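Local coordinates for protein glutathione S-transferase (Burkholderia glumae, PDB 4ISD) that probably catalyses the conjugation of glutathione to electrophilic compounds, as a dimeric glutathione S-transferase homologue that binds glutathione, at residues A21-V26 with S72-I77; L64-F69 with D82-A87; A92-D97 with A102-L107; G161-G164 with I168-T171; D172-L177 with E196-R201. All blocks are in the same frame, centred on the assembly; numbering follows the deposited sequence.

Interaction 1. Residues A21-V26 with S72-I77. With GSH (glutathione), chain F.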
# COMPACT_ATOMS: atom_id res chain seq x y z
N ALA A 21 8.09 -5.34 9.51
CA ALA A 21 9.16 -4.75 10.28
C ALA A 21 10.46 -5.03 9.54
O ALA A 21 11.28 -4.13 9.30
CB ALA A 21 9.20 -5.34 11.67
N MET A 22 10.63 -6.29 9.17
CA MET A 22 11.84 -6.74 8.49
C MET A 22 12.07 -5.96 7.20
O MET A 22 13.21 -5.60 6.86
CB MET A 22 11.75 -8.22 8.20
CG MET A 22 12.92 -8.77 7.43
SD MET A 22 12.79 -10.55 7.31
CE MET A 22 13.53 -10.74 5.70
N SER A 23 10.98 -5.68 6.51
CA SER A 23 11.04 -4.93 5.26
C SER A 23 11.65 -3.54 5.43
O SER A 23 12.51 -3.13 4.64
CB SER A 23 9.65 -4.80 4.67
OG SER A 23 9.73 -4.23 3.38
N ALA A 24 11.21 -2.82 6.46
CA ALA A 24 11.71 -1.46 6.70
C ALA A 24 13.17 -1.51 7.14
O ALA A 24 13.99 -0.70 6.70
CB ALA A 24 10.85 -0.72 7.75
N PHE A 25 13.46 -2.45 8.02
CA PHE A 25 14.82 -2.68 8.47
C PHE A 25 15.71 -2.91 7.25
O PHE A 25 16.85 -2.43 7.20
CB PHE A 25 14.87 -3.88 9.42
CG PHE A 25 16.25 -4.22 9.92
CD1 PHE A 25 17.17 -4.86 9.09
CD2 PHE A 25 16.63 -3.93 11.23
CE1 PHE A 25 18.46 -5.19 9.55
CE2 PHE A 25 17.90 -4.25 11.70
CZ PHE A 25 18.82 -4.89 10.85
N VAL A 26 15.21 -3.66 6.26
CA VAL A 26 16.06 -3.99 5.11
C VAL A 26 16.35 -2.76 4.28
O VAL A 26 17.45 -2.60 3.75
CB VAL A 26 15.48 -5.15 4.26
CG1 VAL A 26 16.12 -5.18 2.87
CG2 VAL A 26 15.67 -6.50 4.98
N SER A 72 4.37 5.53 9.79
CA SER A 72 4.07 4.08 9.80
C SER A 72 3.84 3.52 8.38
O SER A 72 4.01 4.25 7.40
CB SER A 72 2.88 3.77 10.70
OG SER A 72 3.28 3.67 12.07
N GLU A 73 3.47 2.24 8.28
CA GLU A 73 3.30 1.56 6.99
C GLU A 73 4.63 1.42 6.24
O GLU A 73 5.15 2.40 5.67
CB GLU A 73 2.25 2.22 6.09
CG GLU A 73 0.83 2.20 6.66
CD GLU A 73 0.26 0.80 6.72
OE1 GLU A 73 0.30 0.12 5.67
OE2 GLU A 73 -0.21 0.38 7.81
N SER A 74 5.15 0.18 6.24
CA SER A 74 6.48 -0.14 5.74
C SER A 74 6.72 0.27 4.28
O SER A 74 7.83 0.72 3.94
CB SER A 74 6.77 -1.63 5.93
OG SER A 74 6.01 -2.43 5.05
N SER A 75 5.71 0.12 3.43
CA SER A 75 5.86 0.57 2.05
C SER A 75 6.04 2.10 1.98
O SER A 75 6.90 2.59 1.26
CB SER A 75 4.69 0.09 1.15
OG SER A 75 3.48 0.79 1.39
N ALA A 76 5.24 2.84 2.75
CA ALA A 76 5.36 4.29 2.81
C ALA A 76 6.74 4.71 3.34
O ALA A 76 7.33 5.72 2.90
CB ALA A 76 4.26 4.89 3.68
N ILE A 77 7.24 3.93 4.29
CA ILE A 77 8.60 4.10 4.77
C ILE A 77 9.63 3.92 3.65
O ILE A 77 10.54 4.75 3.49
CB ILE A 77 8.91 3.14 5.94
CG1 ILE A 77 8.02 3.47 7.14
CG2 ILE A 77 10.40 3.20 6.31
CD1 ILE A 77 8.16 2.52 8.32
N1 GSH F . 0.62 -2.64 5.76
CA1 GSH F . 1.31 -2.58 7.03
C1 GSH F . 2.78 -2.29 6.88
O11 GSH F . 3.42 -2.61 5.84
O12 GSH F . 3.37 -1.69 7.82
CB1 GSH F . 1.06 -3.80 7.88
CG1 GSH F . 1.67 -3.56 9.27
CD1 GSH F . 1.25 -4.70 10.22
OE1 GSH F . 0.38 -5.49 9.88
N2 GSH F . 1.90 -4.85 11.52
CA2 GSH F . 1.55 -5.90 12.44
C2 GSH F . 0.97 -5.32 13.70
O2 GSH F . 1.35 -4.25 14.13
CB2 GSH F . 2.76 -6.69 12.84
SG2 GSH F . 2.46 -8.41 12.48
N3 GSH F . -0.06 -6.03 14.42
CA3 GSH F . -0.59 -5.41 15.62
C3 GSH F . -2.00 -4.99 15.32
O31 GSH F . -2.36 -4.81 14.13
O32 GSH F . -2.82 -4.82 16.27
O HOH W 1 8.78 -1.64 2.13
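Ala24 CB meets Ile77 CG2 at 4.2 Å, the apolar part of a contact that brings helix 19-31 alongside the start of helix 74-84. The small residues permit a close approach: the CA atoms of Ala24 and Ser74 are 5.5 Å apart. Ser23 adds a looser touch, its CB 4.4 Å from Ser74 OG. The polar link between the helices runs through a water, which donates to Ser23 OG at 3.0 Å and, weakly, to Ser74 O. Ser23 OG is also hydrogen-bonded to Asp172 of helix 168-177. Both helices belong to the thioredoxin-like fold of the N-terminal domain, and the amino end of the second, with Glu73 at its N-cap, holds the gamma-glutamyl part of glutathione. Ser74 N donates to glutathione O12 at 3.0 Å, and Ser74 OG donates to glutathione O11 at 2.7 Å. With OG between the backbone N and the carbonyl carbon (chi1 71°), the hydroxyl lies on the ligand side near the amide, and the two serve both oxygens of one carboxylate, whose charge the helix end would probably favour. Glu73 bends at chi2 (-68°), and its OE1 accepts from glutathione N1 at 2.8 Å. Neighbours add to the grip: Arg60 forms a salt bridge with Glu73 OE2, Arg112 bonds to Ser74 OG, and Ser113 of the second subunit bonds to the ligand.

Interaction 2. Residues L64-F69 with D82-A87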
# COMPACT_ATOMS: atom_id res chain seq x y z
N LEU A 64 8.58 4.47 11.60
CA LEU A 64 9.88 5.13 11.46
C LEU A 64 9.86 6.52 12.10
O LEU A 64 8.93 7.29 11.88
CB LEU A 64 10.28 5.22 9.99
CG LEU A 64 11.56 5.99 9.63
CD1 LEU A 64 12.81 5.12 9.80
CD2 LEU A 64 11.48 6.55 8.21
N GLN A 65 10.87 6.82 12.90
CA GLN A 65 11.10 8.19 13.34
C GLN A 65 12.34 8.75 12.67
O GLN A 65 13.47 8.31 12.94
CB GLN A 65 11.23 8.29 14.85
CG GLN A 65 11.58 9.70 15.28
CD GLN A 65 11.12 10.03 16.68
OE1 GLN A 65 10.84 9.13 17.49
NE2 GLN A 65 11.03 11.32 16.99
N HIS A 66 12.13 9.72 11.78
CA HIS A 66 13.21 10.37 11.05
C HIS A 66 13.37 11.79 11.55
O HIS A 66 12.58 12.67 11.22
CB HIS A 66 12.93 10.37 9.55
CG HIS A 66 14.08 10.87 8.73
ND1 HIS A 66 14.09 12.12 8.15
CD2 HIS A 66 15.27 10.31 8.42
CE1 HIS A 66 15.23 12.30 7.51
NE2 HIS A 66 15.96 11.21 7.65
N ASP A 67 14.41 11.99 12.35
CA ASP A 67 14.65 13.25 13.04
C ASP A 67 13.45 13.55 13.95
O ASP A 67 13.41 13.09 15.09
CB ASP A 67 14.96 14.38 12.05
CG ASP A 67 15.48 15.63 12.74
OD1 ASP A 67 15.24 15.83 13.95
OD2 ASP A 67 16.14 16.44 12.04
N ARG A 68 12.47 14.31 13.45
CA ARG A 68 11.29 14.58 14.26
C ARG A 68 10.05 13.94 13.66
O ARG A 68 9.05 13.74 14.33
CB ARG A 68 11.10 16.08 14.43
CG ARG A 68 12.23 16.74 15.19
CD ARG A 68 12.36 16.13 16.56
NE ARG A 68 12.50 17.17 17.58
CZ ARG A 68 13.63 17.81 17.86
NH1 ARG A 68 14.74 17.53 17.18
NH2 ARG A 68 13.66 18.73 18.80
N PHE A 69 10.15 13.59 12.38
CA PHE A 69 9.05 13.09 11.60
C PHE A 69 8.78 11.62 11.90
O PHE A 69 9.69 10.81 11.88
CB PHE A 69 9.43 13.24 10.13
CG PHE A 69 8.37 12.79 9.17
CD1 PHE A 69 7.16 13.46 9.08
CD2 PHE A 69 8.62 11.72 8.31
CE1 PHE A 69 6.20 13.06 8.19
CE2 PHE A 69 7.66 11.31 7.40
CZ PHE A 69 6.45 11.99 7.34
N ASP A 82 13.58 6.41 0.23
CA ASP A 82 14.06 6.52 -1.15
C ASP A 82 14.05 7.96 -1.67
O ASP A 82 14.79 8.27 -2.61
CB ASP A 82 13.23 5.63 -2.07
CG ASP A 82 14.09 4.75 -2.95
OD1 ASP A 82 15.10 4.21 -2.44
OD2 ASP A 82 13.76 4.60 -4.15
N GLU A 83 13.23 8.82 -1.08
CA GLU A 83 13.16 10.21 -1.53
C GLU A 83 14.15 11.09 -0.77
O GLU A 83 14.75 12.01 -1.34
CB GLU A 83 11.73 10.76 -1.39
CG GLU A 83 10.95 10.71 -2.68
CD GLU A 83 9.46 10.87 -2.49
OE1 GLU A 83 9.06 11.55 -1.53
OE2 GLU A 83 8.70 10.31 -3.31
N VAL A 84 14.32 10.78 0.51
CA VAL A 84 15.24 11.52 1.38
C VAL A 84 16.68 11.10 1.13
O VAL A 84 17.60 11.92 1.18
CB VAL A 84 14.88 11.29 2.86
CG1 VAL A 84 15.81 12.07 3.77
CG2 VAL A 84 13.41 11.66 3.12
N TYR A 85 16.89 9.82 0.85
CA TYR A 85 18.24 9.32 0.55
C TYR A 85 18.21 8.63 -0.78
O TYR A 85 18.16 7.41 -0.84
CB TYR A 85 18.71 8.35 1.63
CG TYR A 85 18.64 8.97 3.00
CD1 TYR A 85 19.57 9.92 3.40
CD2 TYR A 85 17.61 8.65 3.87
CE1 TYR A 85 19.48 10.51 4.65
CE2 TYR A 85 17.51 9.23 5.11
CZ TYR A 85 18.44 10.15 5.50
OH TYR A 85 18.33 10.72 6.75
N PRO A 86 18.24 9.40 -1.87
CA PRO A 86 18.08 8.81 -3.21
C PRO A 86 19.40 8.35 -3.88
O PRO A 86 20.49 8.78 -3.51
CB PRO A 86 17.47 9.97 -4.00
CG PRO A 86 18.13 11.20 -3.39
CD PRO A 86 18.35 10.87 -1.92
N ALA A 87 19.26 7.45 -4.85
CA ALA A 87 20.30 7.21 -5.85
C ALA A 87 20.63 8.54 -6.51
O ALA A 87 19.75 9.39 -6.66
CB ALA A 87 19.79 6.24 -6.89
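His66 and Val84 mark the nearest approach of the two backbones, with CA atoms 9.9 Å apart, so the gap between the end of strand 63-66 and the end of helix 74-84 is bridged by side chains alone. Past His66 the chain reverses in a type II' beta turn to Phe69, closed by His66 N to Phe69 O at 2.7 Å and Phe69 N to His66 O at 2.8 Å; this hairpin joins two antiparallel strands of the thioredoxin-like sheet. Across from it, Tyr85 is the first residue to leave helical geometry. The imidazole and phenol come from opposite directions and meet rim to rim, their planes at 74° and neither ring over the face of the other. His66 NE2 and Tyr85 OH lie 2.6 Å apart in a nearly straight hydrogen bond, the hydroxyl sitting at the imidazole edge and in its plane. His66 is aimed there by a CG anti to the backbone nitrogen (chi1 -173°), which carries the ring toward the helix. Val84 CG1 fills the angle between the rings: it is 3.8 Å from His66 CE1 and also rests 3.6 Å above the Tyr85 plane, toward the ring's rim. Tyr80 meets the His66 ring edge-to-face, Ile8 of strand 8-13 touches both side chains, and Arg98 of the second subunit packs on Val84. Two buried polar atoms thus satisfy each other, and an in-plane bond of this kind would limit rotation of the imidazole and would help hold the chain just after helix 74-84 against the strand.

Interaction 3. Residues A92-D97 with A102-L107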
# COMPACT_ATOMS: atom_id res chain seq x y z
N ALA A 92 19.31 2.70 -4.13
CA ALA A 92 17.85 2.75 -4.26
C ALA A 92 17.19 1.42 -3.95
O ALA A 92 17.67 0.35 -4.36
CB ALA A 92 17.46 3.20 -5.66
N VAL A 93 16.08 1.48 -3.23
CA VAL A 93 15.32 0.28 -2.91
C VAL A 93 14.13 0.11 -3.86
O VAL A 93 13.43 -0.91 -3.81
CB VAL A 93 14.84 0.30 -1.47
CG1 VAL A 93 16.04 0.38 -0.53
CG2 VAL A 93 13.85 1.46 -1.25
N LEU A 94 13.92 1.12 -4.71
CA LEU A 94 12.89 1.06 -5.75
C LEU A 94 13.50 1.18 -7.14
O LEU A 94 14.45 1.95 -7.34
CB LEU A 94 11.86 2.17 -5.55
CG LEU A 94 10.74 2.04 -4.51
CD1 LEU A 94 9.71 3.17 -4.72
CD2 LEU A 94 10.07 0.65 -4.55
N PRO A 95 12.96 0.43 -8.11
CA PRO A 95 13.44 0.48 -9.51
C PRO A 95 13.42 1.89 -10.11
O PRO A 95 12.52 2.68 -9.82
CB PRO A 95 12.46 -0.44 -10.25
CG PRO A 95 11.97 -1.38 -9.21
CD PRO A 95 11.92 -0.59 -7.92
N ALA A 96 14.41 2.17 -10.94
CA ALA A 96 14.60 3.46 -11.60
C ALA A 96 13.63 3.62 -12.77
O ALA A 96 13.20 4.73 -13.08
CB ALA A 96 16.04 3.59 -12.12
N ASP A 97 13.33 2.51 -13.43
CA ASP A 97 12.44 2.53 -14.58
C ASP A 97 11.00 2.80 -14.13
O ASP A 97 10.46 2.11 -13.27
CB ASP A 97 12.54 1.22 -15.35
CG ASP A 97 11.59 1.15 -16.51
OD1 ASP A 97 11.87 1.80 -17.55
OD2 ASP A 97 10.57 0.43 -16.40
N ALA A 102 6.40 1.18 -11.02
CA ALA A 102 4.97 0.96 -10.81
C ALA A 102 4.67 -0.51 -10.50
O ALA A 102 3.75 -0.82 -9.72
CB ALA A 102 4.14 1.49 -12.01
N LEU A 103 5.45 -1.42 -11.08
CA LEU A 103 5.23 -2.85 -10.85
C LEU A 103 5.67 -3.29 -9.44
O LEU A 103 5.05 -4.17 -8.82
CB LEU A 103 5.91 -3.69 -11.92
CG LEU A 103 5.32 -3.49 -13.31
CD1 LEU A 103 5.95 -4.41 -14.32
CD2 LEU A 103 3.81 -3.68 -13.27
N ALA A 104 6.74 -2.68 -8.94
CA ALA A 104 7.19 -3.00 -7.60
C ALA A 104 6.17 -2.45 -6.60
O ALA A 104 5.80 -3.13 -5.64
CB ALA A 104 8.58 -2.41 -7.35
N ARG A 105 5.72 -1.23 -6.84
CA ARG A 105 4.67 -0.64 -6.02
C ARG A 105 3.42 -1.50 -6.01
O ARG A 105 2.82 -1.75 -4.94
CB ARG A 105 4.35 0.76 -6.51
CG ARG A 105 5.36 1.81 -6.06
CD ARG A 105 5.09 3.12 -6.77
NE ARG A 105 5.95 4.21 -6.33
CZ ARG A 105 6.30 5.22 -7.12
NH1 ARG A 105 5.88 5.26 -8.38
NH2 ARG A 105 7.08 6.18 -6.64
N GLN A 106 3.03 -1.97 -7.18
CA GLN A 106 1.96 -2.96 -7.27
C GLN A 106 2.21 -4.22 -6.42
O GLN A 106 1.32 -4.66 -5.68
CB GLN A 106 1.73 -3.38 -8.71
CG GLN A 106 0.93 -4.65 -8.84
CD GLN A 106 0.65 -5.00 -10.28
OE1 GLN A 106 -0.45 -4.76 -10.81
NE2 GLN A 106 1.66 -5.58 -10.95
N LEU A 107 3.40 -4.80 -6.52
CA LEU A 107 3.68 -6.03 -5.80
C LEU A 107 3.61 -5.82 -4.27
O LEU A 107 2.94 -6.60 -3.56
CB LEU A 107 5.03 -6.64 -6.24
CG LEU A 107 5.53 -7.98 -5.68
CD1 LEU A 107 4.46 -9.07 -5.74
CD2 LEU A 107 6.80 -8.43 -6.44
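Pro95 lays the CD and CG edge of its ring over the methyl of Ala104, with CD 3.8 Å and CG 4.0 Å from Ala104 CB. The pair sits where the linker after the thioredoxin-like domain turns into helix 98-113, the first helix of the all-helical C-terminal domain of the glutathione transferase fold, so the incoming chain folds back along the helix it is about to enter. Asp97 occupies the N-cap position, and its side chain caps a backbone nitrogen in the helix's first turn and also bonds to Thr100. The CA atoms of Leu94 and Ala104 are 7.2 Å apart, and Leu94 spreads its two methyls over neighbouring residues. Leu94 CD2 approaches Ala104 CB at 4.4 Å, while CD1 turns to the side chain of Arg105. That arginine sets out across the contact, neither toward the loop nor away from it, but the chain, extended at chi2 and chi3 (171° and 176°), carries the far end alongside the leucine. The guanidinium is occupied by charge: NE forms a salt bridge with Glu79 of helix 74-84, and NH1 forms another with Glu83 of the second subunit, so Leu94 lines a residue that faces the dimer interface. Ala104 also has neighbours from the C-terminal domain, Phe163 and Ala169, which leaves its methyl among apolar groups. No hydrogen bond joins the two segments, and Leu94 CD1 stands 4.2 Å from Arg105 NE, oblique to the guanidinium plane.

Interaction 4. Residues G161-G164 with I168-T171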
# COMPACT_ATOMS: atom_id res chain seq x y z
N GLY A 161 16.38 -10.56 -8.97
CA GLY A 161 15.10 -10.17 -8.41
C GLY A 161 14.03 -10.40 -9.47
O GLY A 161 14.34 -10.78 -10.60
N VAL A 162 12.76 -10.18 -9.11
CA VAL A 162 11.67 -10.32 -10.06
C VAL A 162 11.81 -9.33 -11.23
O VAL A 162 11.32 -9.58 -12.34
CB VAL A 162 10.25 -10.14 -9.40
CG1 VAL A 162 9.91 -11.32 -8.48
CG2 VAL A 162 10.16 -8.83 -8.64
N PHE A 163 12.46 -8.21 -10.98
CA PHE A 163 12.62 -7.22 -12.04
C PHE A 163 14.06 -7.17 -12.58
O PHE A 163 14.37 -6.42 -13.50
CB PHE A 163 12.13 -5.84 -11.57
CG PHE A 163 10.72 -5.85 -11.04
CD1 PHE A 163 9.66 -6.22 -11.86
CD2 PHE A 163 10.45 -5.51 -9.72
CE1 PHE A 163 8.36 -6.25 -11.38
CE2 PHE A 163 9.14 -5.53 -9.23
CZ PHE A 163 8.10 -5.90 -10.06
N GLY A 164 14.93 -8.00 -12.01
CA GLY A 164 16.34 -8.00 -12.37
C GLY A 164 17.14 -7.59 -11.16
O GLY A 164 17.33 -8.39 -10.24
N ILE A 168 13.19 -3.58 -2.89
CA ILE A 168 12.56 -3.97 -1.63
C ILE A 168 11.35 -4.89 -1.84
O ILE A 168 11.00 -5.67 -0.95
CB ILE A 168 12.13 -2.74 -0.76
CG1 ILE A 168 11.82 -3.19 0.66
CG2 ILE A 168 10.95 -1.98 -1.37
CD1 ILE A 168 12.97 -3.91 1.32
N ALA A 169 10.74 -4.83 -3.03
CA ALA A 169 9.61 -5.70 -3.36
C ALA A 169 9.99 -7.17 -3.29
O ALA A 169 9.14 -7.99 -2.94
CB ALA A 169 9.08 -5.39 -4.74
N ASP A 170 11.26 -7.48 -3.61
CA ASP A 170 11.78 -8.86 -3.61
C ASP A 170 11.86 -9.46 -2.22
O ASP A 170 11.52 -10.63 -2.03
CB ASP A 170 13.15 -8.95 -4.28
CG ASP A 170 13.11 -8.62 -5.76
OD1 ASP A 170 12.43 -9.37 -6.49
OD2 ASP A 170 13.75 -7.61 -6.18
N THR A 171 12.32 -8.68 -1.25
CA THR A 171 12.31 -9.13 0.15
C THR A 171 10.87 -9.44 0.55
O THR A 171 10.60 -10.49 1.15
CB THR A 171 12.81 -8.04 1.11
OG1 THR A 171 14.04 -7.49 0.61
CG2 THR A 171 13.05 -8.62 2.49
O HOH W 2 13.50 -7.05 -8.57
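Asp170, in the first turn of helix 168-177, reaches across to the loop at Gly161 and Val162. Its CB leaves the helix toward the loop, with CG beside the backbone nitrogen (chi1 -65°), and has Gln198 of helix 189-199 as a neighbour. The carboxyl carbon CG lies 3.7 Å from both Gly161 CA and Val162 N. OD1 carries the main bond: Val162 N donates to it at 2.8 Å and almost straight, approaching on the syn side and 24° out of the carboxylate plane. Gly161 CA lies 3.4 Å from the same OD1, which also bonds to Tyr194 OH. OD2 accepts from Cys167 N, consistent with the N-capping box found at the start of this helix in glutathione transferases; a water bonded to Phe163 N lies close by. Within the loop, Gly161 N bonds to Gly164 O at 2.7 Å. Apolar contact flanks the polar centre: Phe163 presents its ring edge to Ala169, CE2 to CB 4.5 Å, and has Val162 CG2 over one face, toward the rim. Loop and helix both lie within the helical C-terminal domain, where the loop wraps back on the helix that follows it. Buried, yet supplied with two backbone amides and a tyrosine hydroxyl, the carboxylate is probably kept ionised and ties loop, helix 168-177 and Tyr194 of helix 189-199 together.

Interaction 5. Residues D172-L177 with E196-R201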
# COMPACT_ATOMS: atom_id res chain seq x y z
N ASP A 172 9.97 -8.53 0.21
CA ASP A 172 8.56 -8.68 0.56
C ASP A 172 7.97 -9.93 -0.06
O ASP A 172 7.25 -10.68 0.60
CB ASP A 172 7.78 -7.45 0.10
CG ASP A 172 8.03 -6.25 0.97
OD1 ASP A 172 8.65 -6.44 2.06
OD2 ASP A 172 7.61 -5.14 0.57
N PHE A 173 8.29 -10.12 -1.34
CA PHE A 173 7.82 -11.28 -2.09
C PHE A 173 8.35 -12.57 -1.47
O PHE A 173 7.60 -13.53 -1.24
CB PHE A 173 8.26 -11.20 -3.55
CG PHE A 173 7.45 -12.04 -4.47
CD1 PHE A 173 6.14 -12.39 -4.15
CD2 PHE A 173 7.98 -12.49 -5.67
CE1 PHE A 173 5.38 -13.16 -4.99
CE2 PHE A 173 7.22 -13.27 -6.53
CZ PHE A 173 5.92 -13.61 -6.18
N ALA A 174 9.66 -12.58 -1.19
CA ALA A 174 10.32 -13.77 -0.67
C ALA A 174 9.73 -14.17 0.67
O ALA A 174 9.44 -15.36 0.89
CB ALA A 174 11.80 -13.54 -0.55
N LEU A 175 9.53 -13.19 1.55
CA LEU A 175 8.83 -13.46 2.81
C LEU A 175 7.47 -14.09 2.58
O LEU A 175 7.15 -15.12 3.18
CB LEU A 175 8.69 -12.20 3.67
CG LEU A 175 10.06 -11.58 3.95
CD1 LEU A 175 9.99 -10.44 4.97
CD2 LEU A 175 11.02 -12.67 4.40
N MET A 176 6.67 -13.49 1.69
CA MET A 176 5.31 -13.98 1.43
C MET A 176 5.34 -15.37 0.83
O MET A 176 4.53 -16.22 1.22
CB MET A 176 4.55 -13.02 0.50
CG MET A 176 3.09 -13.41 0.21
SD MET A 176 1.91 -13.34 1.59
CE MET A 176 2.53 -11.96 2.54
N LEU A 177 6.29 -15.63 -0.08
CA LEU A 177 6.38 -16.95 -0.72
C LEU A 177 6.59 -18.09 0.27
O LEU A 177 6.40 -19.25 -0.09
CB LEU A 177 7.44 -16.98 -1.82
CG LEU A 177 7.11 -16.14 -3.06
CD1 LEU A 177 8.33 -16.05 -3.98
CD2 LEU A 177 5.89 -16.69 -3.80
N GLU A 196 15.63 -18.46 -1.39
CA GLU A 196 16.90 -18.72 -0.73
C GLU A 196 17.87 -17.56 -0.99
O GLU A 196 18.49 -17.03 -0.06
CB GLU A 196 17.50 -20.03 -1.23
CG GLU A 196 18.70 -20.53 -0.41
CD GLU A 196 19.33 -21.79 -0.97
OE1 GLU A 196 18.69 -22.48 -1.79
OE2 GLU A 196 20.47 -22.10 -0.57
N ARG A 197 17.96 -17.18 -2.26
CA ARG A 197 18.73 -16.04 -2.75
C ARG A 197 18.43 -14.79 -1.90
O ARG A 197 19.34 -14.15 -1.35
CB ARG A 197 18.24 -15.78 -4.17
CG ARG A 197 19.24 -15.32 -5.19
CD ARG A 197 18.48 -15.07 -6.52
NE ARG A 197 17.84 -16.29 -7.03
CZ ARG A 197 16.91 -16.31 -7.98
NH1 ARG A 197 16.46 -15.18 -8.52
NH2 ARG A 197 16.40 -17.48 -8.39
N GLN A 198 17.14 -14.46 -1.82
CA GLN A 198 16.66 -13.27 -1.13
C GLN A 198 16.89 -13.28 0.38
O GLN A 198 17.17 -12.23 0.96
CB GLN A 198 15.18 -13.02 -1.45
CG GLN A 198 14.87 -12.71 -2.92
CD GLN A 198 15.70 -11.56 -3.46
OE1 GLN A 198 16.04 -10.63 -2.72
NE2 GLN A 198 16.06 -11.61 -4.75
N TRP A 199 16.75 -14.43 1.03
CA TRP A 199 17.08 -14.57 2.46
C TRP A 199 18.58 -14.46 2.77
O TRP A 199 18.97 -14.28 3.93
CB TRP A 199 16.56 -15.89 3.03
CG TRP A 199 15.16 -15.79 3.52
CD1 TRP A 199 14.02 -16.07 2.83
CD2 TRP A 199 14.75 -15.36 4.83
NE1 TRP A 199 12.91 -15.85 3.63
CE2 TRP A 199 13.34 -15.41 4.86
CE3 TRP A 199 15.43 -14.94 5.97
CZ2 TRP A 199 12.61 -15.06 5.99
CZ3 TRP A 199 14.72 -14.60 7.08
CH2 TRP A 199 13.31 -14.65 7.09
N ALA A 200 19.42 -14.56 1.74
CA ALA A 200 20.88 -14.56 1.90
C ALA A 200 21.54 -13.18 1.80
O ALA A 200 22.75 -13.05 1.98
CB ALA A 200 21.54 -15.55 0.90
N ARG A 201 20.76 -12.15 1.50
CA ARG A 201 21.30 -10.79 1.44
C ARG A 201 21.84 -10.39 2.81
O ARG A 201 21.24 -10.72 3.83
CB ARG A 201 20.24 -9.80 0.94
CG ARG A 201 19.79 -10.08 -0.50
CD ARG A 201 18.94 -8.98 -1.08
NE ARG A 201 19.64 -7.70 -1.11
CZ ARG A 201 20.34 -7.26 -2.15
NH1 ARG A 201 20.45 -7.98 -3.26
NH2 ARG A 201 20.94 -6.08 -2.08
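Segments 172-177 and 196-201 come closest at Ala174 and Gln198, whose CA atoms are 6.4 Å apart. The small alanine makes this possible: Ala174 CB abuts Gln198 CB at 3.5 Å, and Gln198 CG follows at 4.0 Å from the same methyl. Beyond CG the glutamine bends at chi2 (-54°), which takes its amide away from 172-177, toward Asp170 one turn earlier and Gly161. One residue on, Leu175 and Trp199 form the second side-chain contact, crossing at about a right angle. Only one branch of the leucine does the touching. Its CD2 is 3.3 Å from Trp199 CZ2 and 3.6 Å from Trp199 CE2, set oblique to the indole, near the CZ2-CE2 bond. Leu175 CG beside the backbone nitrogen (chi1 -57°) swings the branch round to the indole. The ring has a polar anchor too, since Trp199 NE1 is hydrogen-bonded to Asn178, the next residue after 172-177, which probably helps to orient the indole. Met22 of helix 19-31 touches both Leu175 and Trp199, so the pair reaches the N-terminal domain. With these neighbours, and with Phe173 packing on Leu107 and Leu147 on another side, helix 168-177 occupies the interior of the helical bundle that makes up the C-terminal domain of the glutathione transferase fold.

From the N terminus, interaction 1 joins helix 19-31 to the start of helix 74-84, and interaction 2 closes a shorter loop from strand 63-66 to that helix's end; their segments alternate, so the two contacts cross, and they touch through Ile77 and Leu64. The rest follow in series. Interaction 3 folds the interdomain linker onto helix 98-113 and is bonded back to interaction 2 through Asp82 and Val93. Interaction 4 closes a short loop before helix 168-177, and interaction 5 joins the same helix to helix 189-199. Across the domains, Ile168 and Asp172 meet helix 19-31, while interactions 1, 2 and 3 also border the second subunit.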